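Local coordinates for DsbA family protein (Salmonella typhimurium, PDB 7JVE), which acts as a trimeric thioredoxin-like enzyme with both thiol oxidase and disulfide isomerase activities, at residues A[82-87]-A[112-117]; A[75-80]-A[116-121]; A[91-96]-A[125-130]; A[67-72]-A[220-225]. All coordinates share one frame; numbering follows the deposited sequence.

Contact 1: A[82-87]-A[112-117]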
loop_
_atom_site.group_PDB
_atom_site.type_symbol
_atom_site.label_atom_id
_atom_site.label_comp_id
_atom_site.label_asym_id
_atom_site.label_seq_id
_atom_site.Cartn_x
_atom_site.Cartn_y
_atom_site.Cartn_z
ATOM N N ALA A 82 5.284 31.299 25.776
ATOM C CA ALA A 82 3.971 30.763 25.446
ATOM C C ALA A 82 3.609 29.597 26.353
ATOM O O ALA A 82 4.468 28.803 26.765
ATOM C CB ALA A 82 3.914 30.287 23.991
ATOM N N LYS A 83 2.308 29.466 26.628
ATOM C CA LYS A 83 1.882 28.384 27.499
ATOM C C LYS A 83 1.943 27.053 26.767
ATOM O O LYS A 83 2.206 26.021 27.394
ATOM C CB LYS A 83 0.473 28.605 28.032
ATOM C CG LYS A 83 0.161 27.607 29.142
ATOM C CD LYS A 83 -1.179 27.770 29.808
ATOM C CE LYS A 83 -1.293 26.838 31.045
ATOM N NZ LYS A 83 -2.665 26.934 31.644
ATOM N N ALA A 84 1.760 27.057 25.440
ATOM C CA ALA A 84 1.852 25.840 24.642
ATOM C C ALA A 84 2.898 25.971 23.541
ATOM O O ALA A 84 3.099 27.046 22.958
ATOM C CB ALA A 84 0.508 25.470 24.012
ATOM N N ALA A 85 3.541 24.844 23.244
ATOM C CA ALA A 85 4.503 24.755 22.162
ATOM C C ALA A 85 4.132 23.631 21.200
ATOM O O ALA A 85 3.568 22.598 21.583
ATOM C CB ALA A 85 5.924 24.535 22.690
ATOM N N VAL A 86 4.464 23.858 19.935
ATOM C CA VAL A 86 4.331 22.882 18.865
ATOM C C VAL A 86 5.727 22.714 18.303
ATOM O O VAL A 86 6.282 23.660 17.736
ATOM C CB VAL A 86 3.347 23.344 17.782
ATOM C CG1 VAL A 86 3.311 22.346 16.616
ATOM C CG2 VAL A 86 1.978 23.560 18.382
ATOM N N VAL A 87 6.311 21.536 18.487
ATOM C CA VAL A 87 7.669 21.242 18.053
ATOM C C VAL A 87 7.575 20.429 16.772
ATOM O O VAL A 87 6.895 19.398 16.740
ATOM C CB VAL A 87 8.442 20.478 19.145
ATOM C CG1 VAL A 87 9.896 20.277 18.740
ATOM C CG2 VAL A 87 8.356 21.209 20.462
ATOM N N PRO A 112 -1.208 33.100 17.443
ATOM C CA PRO A 112 -0.059 33.988 17.690
ATOM C C PRO A 112 0.475 33.903 19.109
ATOM O O PRO A 112 1.592 34.367 19.373
ATOM C CB PRO A 112 -0.628 35.378 17.400
ATOM C CG PRO A 112 -2.071 35.248 17.744
ATOM C CD PRO A 112 -2.455 33.863 17.269
ATOM N N ASP A 113 -0.290 33.314 20.012
ATOM C CA ASP A 113 0.048 33.147 21.417
ATOM C C ASP A 113 0.836 31.875 21.697
ATOM O O ASP A 113 1.226 31.652 22.849
ATOM C CB ASP A 113 -1.245 33.124 22.226
ATOM C CG ASP A 113 -2.152 31.942 21.833
ATOM O OD1 ASP A 113 -2.659 31.259 22.756
ATOM O OD2 ASP A 113 -2.325 31.675 20.615
ATOM N N THR A 114 1.058 31.030 20.687
ATOM C CA THR A 114 1.655 29.717 20.856
ATOM C C THR A 114 3.035 29.708 20.217
ATOM O O THR A 114 3.278 30.376 19.211
ATOM C CB THR A 114 0.746 28.636 20.241
ATOM O OG1 THR A 114 -0.459 28.516 21.008
ATOM C CG2 THR A 114 1.432 27.278 20.166
ATOM N N ARG A 115 3.954 28.972 20.825
ATOM C CA ARG A 115 5.324 28.911 20.345
ATOM C C ARG A 115 5.487 27.750 19.364
ATOM O O ARG A 115 5.133 26.607 19.683
ATOM C CB ARG A 115 6.293 28.761 21.524
ATOM C CG ARG A 115 7.755 28.886 21.158
ATOM C CD ARG A 115 8.664 28.676 22.358
ATOM N NE ARG A 115 10.063 28.634 21.952
ATOM C CZ ARG A 115 10.976 27.841 22.501
ATOM N NH1 ARG A 115 10.630 27.019 23.486
ATOM N NH2 ARG A 115 12.228 27.847 22.049
ATOM N N PHE A 116 6.024 28.044 18.179
ATOM C CA PHE A 116 6.284 27.025 17.168
ATOM C C PHE A 116 7.793 26.879 17.000
ATOM O O PHE A 116 8.487 27.849 16.670
ATOM C CB PHE A 116 5.600 27.372 15.845
ATOM C CG PHE A 116 4.093 27.306 15.902
ATOM C CD1 PHE A 116 3.360 28.344 16.477
ATOM C CD2 PHE A 116 3.403 26.204 15.384
ATOM C CE1 PHE A 116 1.960 28.295 16.528
ATOM C CE2 PHE A 116 2.014 26.151 15.422
ATOM C CZ PHE A 116 1.285 27.191 16.001
ATOM N N ILE A 117 8.293 25.676 17.275
ATOM C CA ILE A 117 9.713 25.378 17.310
ATOM C C ILE A 117 10.039 24.489 16.119
ATOM O O ILE A 117 9.315 23.531 15.834
ATOM C CB ILE A 117 10.090 24.701 18.644
ATOM C CG1 ILE A 117 9.595 25.558 19.821
ATOM C CG2 ILE A 117 11.582 24.451 18.711
ATOM C CD1 ILE A 117 9.999 25.041 21.201
HETATM O O HOH W 1 0.426 31.586 25.749
HETATM O O HOH W 2 0.243 28.902 24.111
#
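Val-86 lays its isopropyl group alongside the ring of Phe-116, the two side chains leaving neighbouring strands in the same direction. The CD2-CE2 flank of the ring does the touching, with Phe-116 CD2 3.7 Å from Val-86 CB. The two methyls share the rest: CG1, anti to the backbone N (chi1 176°), stays by this flank, whereas CG2 meets CE2 and also approaches Thr-114 CG2 at 4.2 Å. That threonine methyl lies 3.3 Å from Ala-84 O, while the hydroxyl on the same CB is turned to a water. Strands 84-90 and 115-120 are the two parallel strands of a beta-alpha-beta crossover through helix 95-110, a core unit of the thioredoxin fold. Their ladder consists of Arg-115 N to Ala-84 O (3.0 Å), Val-86 N to Arg-115 O (2.8 Å) and Ile-117 N to Val-86 O (2.9 Å). Ile-249 of helix 242-253 packs on the face that carries Val-86. Ala-85, Arg-115, Val-87 and Ile-117 occupy the other face, where the Ile-117 CD1 methyl reaches Val-87 CG2 at 4.2 Å. The same methyl lies over the rim of one face of the Arg-115 guanidinium, which the extended arginine chain carries away from strand 84-90 to Gln-224. Just ahead of the paired strands, two waters link Asp-113 O to the backbone nitrogens of Lys-83 and Ala-84, the first of them 3.0 Å from Lys-83 N.

Contact 2: A[75-80]-A[116-121]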
loop_
_atom_site.group_PDB
_atom_site.type_symbol
_atom_site.label_atom_id
_atom_site.label_comp_id
_atom_site.label_asym_id
_atom_site.label_seq_id
_atom_site.Cartn_x
_atom_site.Cartn_y
_atom_site.Cartn_z
ATOM N N PRO A 75 15.230 27.560 16.157
ATOM C CA PRO A 75 14.412 28.675 15.667
ATOM C C PRO A 75 12.964 28.471 16.092
ATOM O O PRO A 75 12.443 27.353 16.073
ATOM C CB PRO A 75 14.575 28.613 14.140
ATOM C CG PRO A 75 15.757 27.722 13.900
ATOM C CD PRO A 75 15.886 26.800 15.083
ATOM N N SER A 76 12.310 29.565 16.470
ATOM C CA SER A 76 10.888 29.506 16.787
ATOM C C SER A 76 10.225 30.822 16.416
ATOM O O SER A 76 10.890 31.824 16.153
ATOM C CB SER A 76 10.648 29.193 18.265
ATOM O OG SER A 76 11.113 30.246 19.091
ATOM N N VAL A 77 8.896 30.779 16.340
ATOM C CA VAL A 77 8.056 31.964 16.317
ATOM C C VAL A 77 7.023 31.799 17.420
ATOM O O VAL A 77 6.810 30.703 17.937
ATOM C CB VAL A 77 7.363 32.182 14.962
ATOM C CG1 VAL A 77 8.407 32.443 13.856
ATOM C CG2 VAL A 77 6.437 30.984 14.630
ATOM N N GLY A 78 6.357 32.905 17.754
ATOM C CA GLY A 78 5.483 32.937 18.897
ATOM C C GLY A 78 6.256 33.298 20.152
ATOM O O GLY A 78 7.492 33.303 20.167
ATOM N N PRO A 79 5.544 33.606 21.234
ATOM C CA PRO A 79 6.230 34.080 22.450
ATOM C C PRO A 79 7.099 32.989 23.067
ATOM O O PRO A 79 6.742 31.804 23.071
ATOM C CB PRO A 79 5.086 34.491 23.386
ATOM C CG PRO A 79 3.820 33.970 22.768
ATOM C CD PRO A 79 4.075 33.601 21.343
ATOM N N ASN A 80 8.263 33.407 23.580
ATOM C CA ASN A 80 9.193 32.441 24.162
ATOM C C ASN A 80 8.598 31.752 25.380
ATOM O O ASN A 80 8.930 30.594 25.651
ATOM C CB ASN A 80 10.513 33.107 24.557
ATOM C CG ASN A 80 11.192 33.778 23.389
ATOM O OD1 ASN A 80 11.303 33.214 22.285
ATOM N ND2 ASN A 80 11.676 34.991 23.627
ATOM N N PHE A 116 6.024 28.044 18.179
ATOM C CA PHE A 116 6.284 27.025 17.168
ATOM C C PHE A 116 7.793 26.879 17.000
ATOM O O PHE A 116 8.487 27.849 16.670
ATOM C CB PHE A 116 5.600 27.372 15.845
ATOM C CG PHE A 116 4.093 27.306 15.902
ATOM C CD1 PHE A 116 3.360 28.344 16.477
ATOM C CD2 PHE A 116 3.403 26.204 15.384
ATOM C CE1 PHE A 116 1.960 28.295 16.528
ATOM C CE2 PHE A 116 2.014 26.151 15.422
ATOM C CZ PHE A 116 1.285 27.191 16.001
ATOM N N ILE A 117 8.293 25.676 17.275
ATOM C CA ILE A 117 9.713 25.378 17.310
ATOM C C ILE A 117 10.039 24.489 16.119
ATOM O O ILE A 117 9.315 23.531 15.834
ATOM C CB ILE A 117 10.090 24.701 18.644
ATOM C CG1 ILE A 117 9.595 25.558 19.821
ATOM C CG2 ILE A 117 11.582 24.451 18.711
ATOM C CD1 ILE A 117 9.999 25.041 21.201
ATOM N N PHE A 118 11.130 24.801 15.432
ATOM C CA PHE A 118 11.500 24.150 14.178
ATOM C C PHE A 118 12.706 23.241 14.395
ATOM O O PHE A 118 13.796 23.715 14.741
ATOM C CB PHE A 118 11.804 25.207 13.111
ATOM C CG PHE A 118 10.582 26.002 12.684
ATOM C CD1 PHE A 118 10.126 27.062 13.451
ATOM C CD2 PHE A 118 9.883 25.669 11.519
ATOM C CE1 PHE A 118 8.990 27.798 13.065
ATOM C CE2 PHE A 118 8.754 26.392 11.120
ATOM C CZ PHE A 118 8.302 27.454 11.900
ATOM N N LYS A 119 12.524 21.947 14.191
ATOM C CA LYS A 119 13.616 20.979 14.350
ATOM C C LYS A 119 13.956 20.390 12.980
ATOM O O LYS A 119 13.375 19.391 12.564
ATOM C CB LYS A 119 13.229 19.862 15.341
ATOM C CG LYS A 119 12.794 20.363 16.687
ATOM C CD LYS A 119 13.988 20.933 17.453
ATOM C CE LYS A 119 13.735 20.932 18.942
ATOM N NZ LYS A 119 14.918 21.397 19.710
ATOM N N GLU A 120 14.914 21.007 12.292
ATOM C CA GLU A 120 15.374 20.509 11.000
ATOM C C GLU A 120 16.230 19.264 11.194
ATOM O O GLU A 120 17.136 19.263 12.035
ATOM C CB GLU A 120 16.187 21.586 10.286
ATOM C CG GLU A 120 15.380 22.781 9.864
ATOM C CD GLU A 120 16.237 23.947 9.406
ATOM O OE1 GLU A 120 17.143 23.725 8.591
ATOM O OE2 GLU A 120 15.980 25.094 9.836
ATOM N N PHE A 121 15.956 18.213 10.411
ATOM C CA PHE A 121 16.724 16.979 10.480
ATOM C C PHE A 121 16.660 16.264 9.134
ATOM O O PHE A 121 15.796 16.567 8.302
ATOM C CB PHE A 121 16.225 16.069 11.626
ATOM C CG PHE A 121 14.981 15.247 11.289
ATOM C CD1 PHE A 121 13.782 15.865 10.978
ATOM C CD2 PHE A 121 15.011 13.856 11.338
ATOM C CE1 PHE A 121 12.621 15.111 10.683
ATOM C CE2 PHE A 121 13.864 13.096 11.050
ATOM C CZ PHE A 121 12.663 13.731 10.713
#
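Pro-75 and Phe-118 meet through a carbonyl oxygen set against an aromatic edge. Here the short strand 76-77 runs antiparallel to strand 115-120 and forms one margin of the thioredoxin-fold sheet within the chain. Pro-75 O lies in the plane of the Phe-118 ring, 3.5 Å from CD1, and the same oxygen accepts the backbone N-H of Phe-118 at 2.9 Å, nearly along the C=O axis. Both approaches are possible because Phe-118 CG stands beside its own backbone N (chi1 -67°), so ring and amide reach one acceptor together. Ser-76 CA and the Val-77 CG2 methyl are ranged along the edge of this ring too, while Tyr-150 and His-154 make edge-to-face pairs with it.

Val-77 and Phe-116 form a hydrogen-bonded pair, Val-77 N to Phe-116 O at 3.0 Å and Phe-116 N to Val-77 O at 2.8 Å. Above these bonds their side chains cross obliquely: Val-77 CG2, in the crowded position between backbone N and carbonyl carbon, touches the phenylalanine at CB, 3.9 Å away, instead of its ring. Ser-76 and Ile-117 make the adjoining non-hydrogen-bonded pair, with Ser-76 CB 4.1 Å from Ile-117 CG1. Their side chains rise from the face opposite Val-77 and Phe-116, where Ser-76 OG makes a weak hydrogen bond with Arg-115 NE. Pro-75, whose ring also packs on Trp-142 of helix 128-145, brings its CD to 3.7 Å from Phe-118 O.

Contact 3: A[91-96]-A[125-130]. With EDO (1,2-ethanediol), chain H.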
loop_
_atom_site.group_PDB
_atom_site.type_symbol
_atom_site.label_atom_id
_atom_site.label_comp_id
_atom_site.label_asym_id
_atom_site.label_seq_id
_atom_site.Cartn_x
_atom_site.Cartn_y
_atom_site.Cartn_z
ATOM N N ASP A 91 12.062 17.580 7.363
ATOM C CA ASP A 91 13.152 17.603 6.398
ATOM C C ASP A 91 12.660 18.432 5.213
ATOM O O ASP A 91 11.525 18.244 4.758
ATOM C CB ASP A 91 13.504 16.156 5.997
ATOM C CG ASP A 91 14.652 16.043 4.991
ATOM O OD1 ASP A 91 14.953 17.004 4.237
ATOM O OD2 ASP A 91 15.242 14.929 4.947
ATOM N N TYR A 92 13.481 19.373 4.737
ATOM C CA TYR A 92 13.029 20.173 3.606
ATOM C C TYR A 92 12.747 19.324 2.363
ATOM O O TYR A 92 11.958 19.743 1.509
ATOM C CB TYR A 92 14.036 21.269 3.264
ATOM C CG TYR A 92 13.995 22.443 4.215
ATOM C CD1 TYR A 92 12.900 23.319 4.233
ATOM C CD2 TYR A 92 15.036 22.679 5.101
ATOM C CE1 TYR A 92 12.854 24.393 5.098
ATOM C CE2 TYR A 92 15.003 23.761 5.983
ATOM C CZ TYR A 92 13.910 24.611 5.979
ATOM O OH TYR A 92 13.878 25.690 6.843
ATOM N N GLN A 93 13.353 18.145 2.235
ATOM C CA GLN A 93 13.108 17.297 1.076
ATOM C C GLN A 93 12.031 16.249 1.318
ATOM O O GLN A 93 11.762 15.430 0.439
ATOM C CB GLN A 93 14.404 16.631 0.634
ATOM C CG GLN A 93 15.355 17.634 0.059
ATOM C CD GLN A 93 16.463 16.985 -0.707
ATOM O OE1 GLN A 93 16.316 16.704 -1.905
ATOM N NE2 GLN A 93 17.594 16.740 -0.033
ATOM N N CYS A 94 11.398 16.268 2.473
ATOM C CA CYS A 94 10.201 15.467 2.692
ATOM C C CYS A 94 9.042 16.041 1.880
ATOM O O CYS A 94 8.585 17.159 2.149
ATOM C CB CYS A 94 9.874 15.452 4.177
ATOM S SG CYS A 94 8.403 14.580 4.520
ATOM N N SER A 95 8.546 15.274 0.904
ATOM C CA SER A 95 7.541 15.808 -0.012
ATOM C C SER A 95 6.211 16.098 0.684
ATOM O O SER A 95 5.523 17.054 0.310
ATOM C CB SER A 95 7.324 14.857 -1.204
ATOM O OG SER A 95 6.789 13.601 -0.818
ATOM N N TRP A 96 5.822 15.324 1.699
ATOM C CA TRP A 96 4.559 15.671 2.343
ATOM C C TRP A 96 4.712 16.726 3.443
ATOM O O TRP A 96 3.741 17.445 3.723
ATOM C CB TRP A 96 3.855 14.417 2.874
ATOM C CG TRP A 96 4.432 13.806 4.116
ATOM C CD1 TRP A 96 3.962 13.946 5.397
ATOM C CD2 TRP A 96 5.548 12.912 4.189
ATOM N NE1 TRP A 96 4.737 13.202 6.267
ATOM C CE2 TRP A 96 5.716 12.559 5.551
ATOM C CE3 TRP A 96 6.423 12.372 3.237
ATOM C CZ2 TRP A 96 6.730 11.692 5.987
ATOM C CZ3 TRP A 96 7.440 11.500 3.671
ATOM C CH2 TRP A 96 7.579 11.171 5.036
ATOM N N SER A 125 20.534 9.376 5.168
ATOM C CA SER A 125 21.953 9.707 5.233
ATOM C C SER A 125 22.390 10.620 4.083
ATOM O O SER A 125 23.130 11.589 4.296
ATOM C CB SER A 125 22.758 8.403 5.235
ATOM O OG SER A 125 24.090 8.654 4.841
ATOM N N SER A 126 21.936 10.335 2.855
ATOM C CA SER A 126 22.341 11.151 1.710
ATOM C C SER A 126 21.815 12.579 1.798
ATOM O O SER A 126 22.277 13.449 1.042
ATOM C CB SER A 126 21.866 10.520 0.392
ATOM O OG SER A 126 20.453 10.416 0.382
ATOM N N ARG A 127 20.864 12.853 2.690
ATOM C CA ARG A 127 20.384 14.223 2.785
ATOM C C ARG A 127 21.232 15.105 3.693
ATOM O O ARG A 127 21.044 16.325 3.683
ATOM C CB ARG A 127 18.924 14.237 3.234
ATOM C CG ARG A 127 18.057 13.486 2.238
ATOM C CD ARG A 127 16.608 13.720 2.455
ATOM N NE ARG A 127 15.833 12.968 1.483
ATOM C CZ ARG A 127 14.527 12.814 1.562
ATOM N NH1 ARG A 127 13.864 13.373 2.567
ATOM N NH2 ARG A 127 13.894 12.094 0.653
ATOM N N TRP A 128 22.178 14.544 4.440
ATOM C CA TRP A 128 22.927 15.352 5.402
ATOM C C TRP A 128 23.566 16.587 4.786
ATOM O O TRP A 128 23.425 17.672 5.365
ATOM C CB TRP A 128 23.970 14.474 6.097
ATOM C CG TRP A 128 23.354 13.613 7.117
ATOM C CD1 TRP A 128 22.261 12.811 6.961
ATOM C CD2 TRP A 128 23.783 13.451 8.463
ATOM N NE1 TRP A 128 21.990 12.156 8.126
ATOM C CE2 TRP A 128 22.902 12.538 9.072
ATOM C CE3 TRP A 128 24.830 13.989 9.217
ATOM C CZ2 TRP A 128 23.031 12.145 10.407
ATOM C CZ3 TRP A 128 24.967 13.587 10.549
ATOM C CH2 TRP A 128 24.066 12.676 11.125
ATOM N N PRO A 129 24.242 16.522 3.632
ATOM C CA PRO A 129 24.826 17.766 3.085
ATOM C C PRO A 129 23.790 18.853 2.795
ATOM O O PRO A 129 23.996 20.017 3.171
ATOM C CB PRO A 129 25.560 17.282 1.819
ATOM C CG PRO A 129 25.783 15.792 2.026
ATOM C CD PRO A 129 24.577 15.335 2.816
ATOM N N VAL A 130 22.659 18.507 2.179
ATOM C CA VAL A 130 21.632 19.504 1.873
ATOM C C VAL A 130 20.897 19.953 3.140
ATOM O O VAL A 130 20.703 21.157 3.362
ATOM C CB VAL A 130 20.659 18.967 0.802
ATOM C CG1 VAL A 130 19.461 19.869 0.659
ATOM C CG2 VAL A 130 21.385 18.865 -0.542
HETATM C C1 EDO H . 25.662 9.975 7.869
HETATM O O1 EDO H . 24.341 9.449 7.804
HETATM C C2 EDO H . 25.879 10.855 6.641
HETATM O O2 EDO H . 27.176 11.475 6.719
#
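The redox-active turn of the thioredoxin fold, which delivers Cys-94 to the start of helix 95-110 and into its disulfide with Cys-97, is held from one side by a salt bridge between Asp-91 and Arg-127. Arg-127 NH1 donates to Asp-91 OD2 at 3.2 Å with an almost straight N-H (172°). The oxygen sits at the guanidinium edge and in its plane, yet the bond arrives from above the carboxylate, the two planes being 78° apart. The extended arginine chain also puts its CD 3.1 Å from Asp-91 OD2. The other carboxylate oxygen, Asp-91 OD1, takes the backbone N of Gln-93 at 2.8 Å in an Asx turn. Gln-93 CB lies over one face of the guanidinium, 3.8 Å from Arg-127 NH1, and the glutamine side chain crosses that of Val-130 at about a right angle, with Gln-93 NE2 3.7 Å from Val-130 CG1. Gln-93 OE1 accepts a hydrogen bond from Leu-167 N. Arg-127 NH2 has a second charged partner in Glu-164, whose other oxygen accepts from Ser-95 N. The contact thus joins the link from strand 84-90 into helix 95-110 to the start of helix 128-145, with Tyr-179 of a second subunit packing on Ser-95 and Trp-96.

Contact 4: A[67-72]-A[220-225]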
loop_
_atom_site.group_PDB
_atom_site.type_symbol
_atom_site.label_atom_id
_atom_site.label_comp_id
_atom_site.label_asym_id
_atom_site.label_seq_id
_atom_site.Cartn_x
_atom_site.Cartn_y
_atom_site.Cartn_z
ATOM N N ALA A 67 13.247 19.507 27.890
ATOM C CA ALA A 67 14.192 20.614 27.805
ATOM C C ALA A 67 14.792 20.705 26.409
ATOM O O ALA A 67 14.920 21.802 25.846
ATOM C CB ALA A 67 15.286 20.485 28.872
ATOM N N GLU A 68 15.148 19.563 25.830
ATOM C CA GLU A 68 15.690 19.556 24.482
ATOM C C GLU A 68 14.628 19.976 23.473
ATOM O O GLU A 68 14.906 20.760 22.560
ATOM C CB GLU A 68 16.232 18.160 24.157
ATOM C CG GLU A 68 17.427 17.782 25.023
ATOM C CD GLU A 68 17.040 16.998 26.295
ATOM O OE1 GLU A 68 17.695 15.970 26.579
ATOM O OE2 GLU A 68 16.062 17.361 26.989
ATOM N N LEU A 69 13.404 19.455 23.618
ATOM C CA LEU A 69 12.327 19.803 22.696
ATOM C C LEU A 69 12.074 21.306 22.676
ATOM O O LEU A 69 11.768 21.878 21.624
ATOM C CB LEU A 69 11.050 19.058 23.078
ATOM C CG LEU A 69 10.996 17.557 22.775
ATOM C CD1 LEU A 69 9.829 16.913 23.503
ATOM C CD2 LEU A 69 10.902 17.299 21.284
ATOM N N LEU A 70 12.178 21.963 23.832
ATOM C CA LEU A 70 11.831 23.369 23.965
ATOM C C LEU A 70 13.052 24.275 23.995
ATOM O O LEU A 70 12.916 25.469 24.283
ATOM C CB LEU A 70 10.985 23.595 25.216
ATOM C CG LEU A 70 9.823 22.627 25.390
ATOM C CD1 LEU A 70 9.056 22.960 26.643
ATOM C CD2 LEU A 70 8.942 22.653 24.177
ATOM N N SER A 71 14.232 23.729 23.691
ATOM C CA SER A 71 15.481 24.483 23.657
ATOM C C SER A 71 15.298 25.840 22.986
ATOM O O SER A 71 14.699 25.940 21.914
ATOM C CB SER A 71 16.544 23.672 22.905
ATOM O OG SER A 71 17.702 24.460 22.698
ATOM N N SER A 72 15.799 26.887 23.637
ATOM C CA SER A 72 15.812 28.187 22.981
ATOM C C SER A 72 16.891 28.286 21.903
ATOM O O SER A 72 17.036 29.356 21.307
ATOM C CB SER A 72 16.027 29.299 24.008
ATOM O OG SER A 72 17.187 29.024 24.762
ATOM N N VAL A 220 5.255 17.466 18.147
ATOM C CA VAL A 220 5.008 17.334 19.576
ATOM C C VAL A 220 4.342 18.610 20.064
ATOM O O VAL A 220 4.902 19.710 19.927
ATOM C CB VAL A 220 6.284 17.076 20.389
ATOM C CG1 VAL A 220 5.887 16.681 21.820
ATOM C CG2 VAL A 220 7.148 16.017 19.725
ATOM N N VAL A 221 3.169 18.459 20.662
ATOM C CA VAL A 221 2.392 19.563 21.202
ATOM C C VAL A 221 2.274 19.346 22.708
ATOM O O VAL A 221 1.796 18.295 23.151
ATOM C CB VAL A 221 1.014 19.650 20.535
ATOM C CG1 VAL A 221 0.317 20.946 20.919
ATOM C CG2 VAL A 221 1.175 19.501 18.996
ATOM N N MET A 222 2.705 20.331 23.489
ATOM C CA MET A 222 2.856 20.149 24.923
ATOM C C MET A 222 2.889 21.502 25.611
ATOM O O MET A 222 3.309 22.498 25.002
ATOM C CB MET A 222 4.129 19.356 25.229
ATOM C CG MET A 222 5.386 20.103 24.864
ATOM S SD MET A 222 6.885 19.107 24.945
ATOM C CE MET A 222 6.674 18.217 26.492
ATOM N N PRO A 223 2.447 21.578 26.866
ATOM C CA PRO A 223 2.680 22.790 27.657
ATOM C C PRO A 223 4.169 22.978 27.887
ATOM O O PRO A 223 4.934 22.018 27.972
ATOM C CB PRO A 223 1.947 22.516 28.983
ATOM C CG PRO A 223 1.092 21.306 28.718
ATOM C CD PRO A 223 1.815 20.518 27.669
ATOM N N GLN A 224 4.578 24.238 27.997
ATOM C CA GLN A 224 5.992 24.510 28.188
ATOM C C GLN A 224 6.404 24.369 29.647
ATOM O O GLN A 224 7.537 23.961 29.921
ATOM C CB GLN A 224 6.325 25.905 27.668
ATOM C CG GLN A 224 6.207 26.071 26.149
ATOM C CD GLN A 224 7.230 27.050 25.617
ATOM O OE1 GLN A 224 8.266 26.649 25.106
ATOM N NE2 GLN A 224 6.959 28.344 25.773
ATOM N N THR A 225 5.512 24.690 30.589
ATOM C CA THR A 225 5.844 24.610 32.006
ATOM C C THR A 225 5.860 23.152 32.416
ATOM O O THR A 225 4.937 22.398 32.095
ATOM C CB THR A 225 4.809 25.314 32.879
ATOM O OG1 THR A 225 3.565 24.614 32.752
ATOM C CG2 THR A 225 4.646 26.770 32.436
#
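The amide nitrogen of Gln-224, NE2, is gripped by two backbone carbonyls, Ala-82 O and Asn-80 O, and the amide so fixed turns its oxygen toward Leu-70. Gln-224 follows strand 218-223 of the thioredoxin-fold sheet, and Leu-70 is the first residue beyond the short helix 66-69, which comes just after the long helix 37-64 and packs across the sheet face carrying Val-220 and Met-222. Arg-115 ties the polar margin together, since its NH1 reaches both Leu-70 O and Gln-224 OE1.

Behind this margin the contact is apolar and centres on the Met-222 sulfur. With CG lodged between the backbone N and carbonyl carbon (chi1 66°) and a bend at chi3 of -44°, the methionine brings its SD up to two leucines. Leu-69 crosses it at about a right angle, CD1 lying 3.9 Å from SD. Leu-70 comes in obliquely and offers CD2 to the same sulfur at 4.2 Å. The remaining methyl of Leu-69, CD2, meets Val-220 CG2 at 4.3 Å, part of a patch to which Ala-62 of helix 37-64 and Leu-207 of helix 199-210 also contribute. Leu-70 has its branches divided as well: while CD2 serves the sulfur, CD1 leans on Gln-224. There it is 4.1 Å from Gln-224 CB, on a side chain that passes the leucine obliquely. Leu-70 CD1 comes nearer still to the backbone, 3.7 Å from Gln-224 O.

From the N terminus, the chain passes through its long helices and reaches 67-72, the first half of contact 4, which closes only at 220-225 and so encloses the other three contacts. Next comes 75-80, whose partner 116-121 closes contact 2; contact 1 lies within that span, 82-87 pairing with 112-117, and the two share Phe-116 and Ile-117. Contact 3, opened by 91-96 and closed by 125-130, crosses both. Contacts 1 and 2 join three neighbouring strands, and contact 4 packs helix 66-69 over a fourth. Contact 3, centred about 25 Å from the centre of contact 1, ties the disulfide-bearing helix start to helix 128-145.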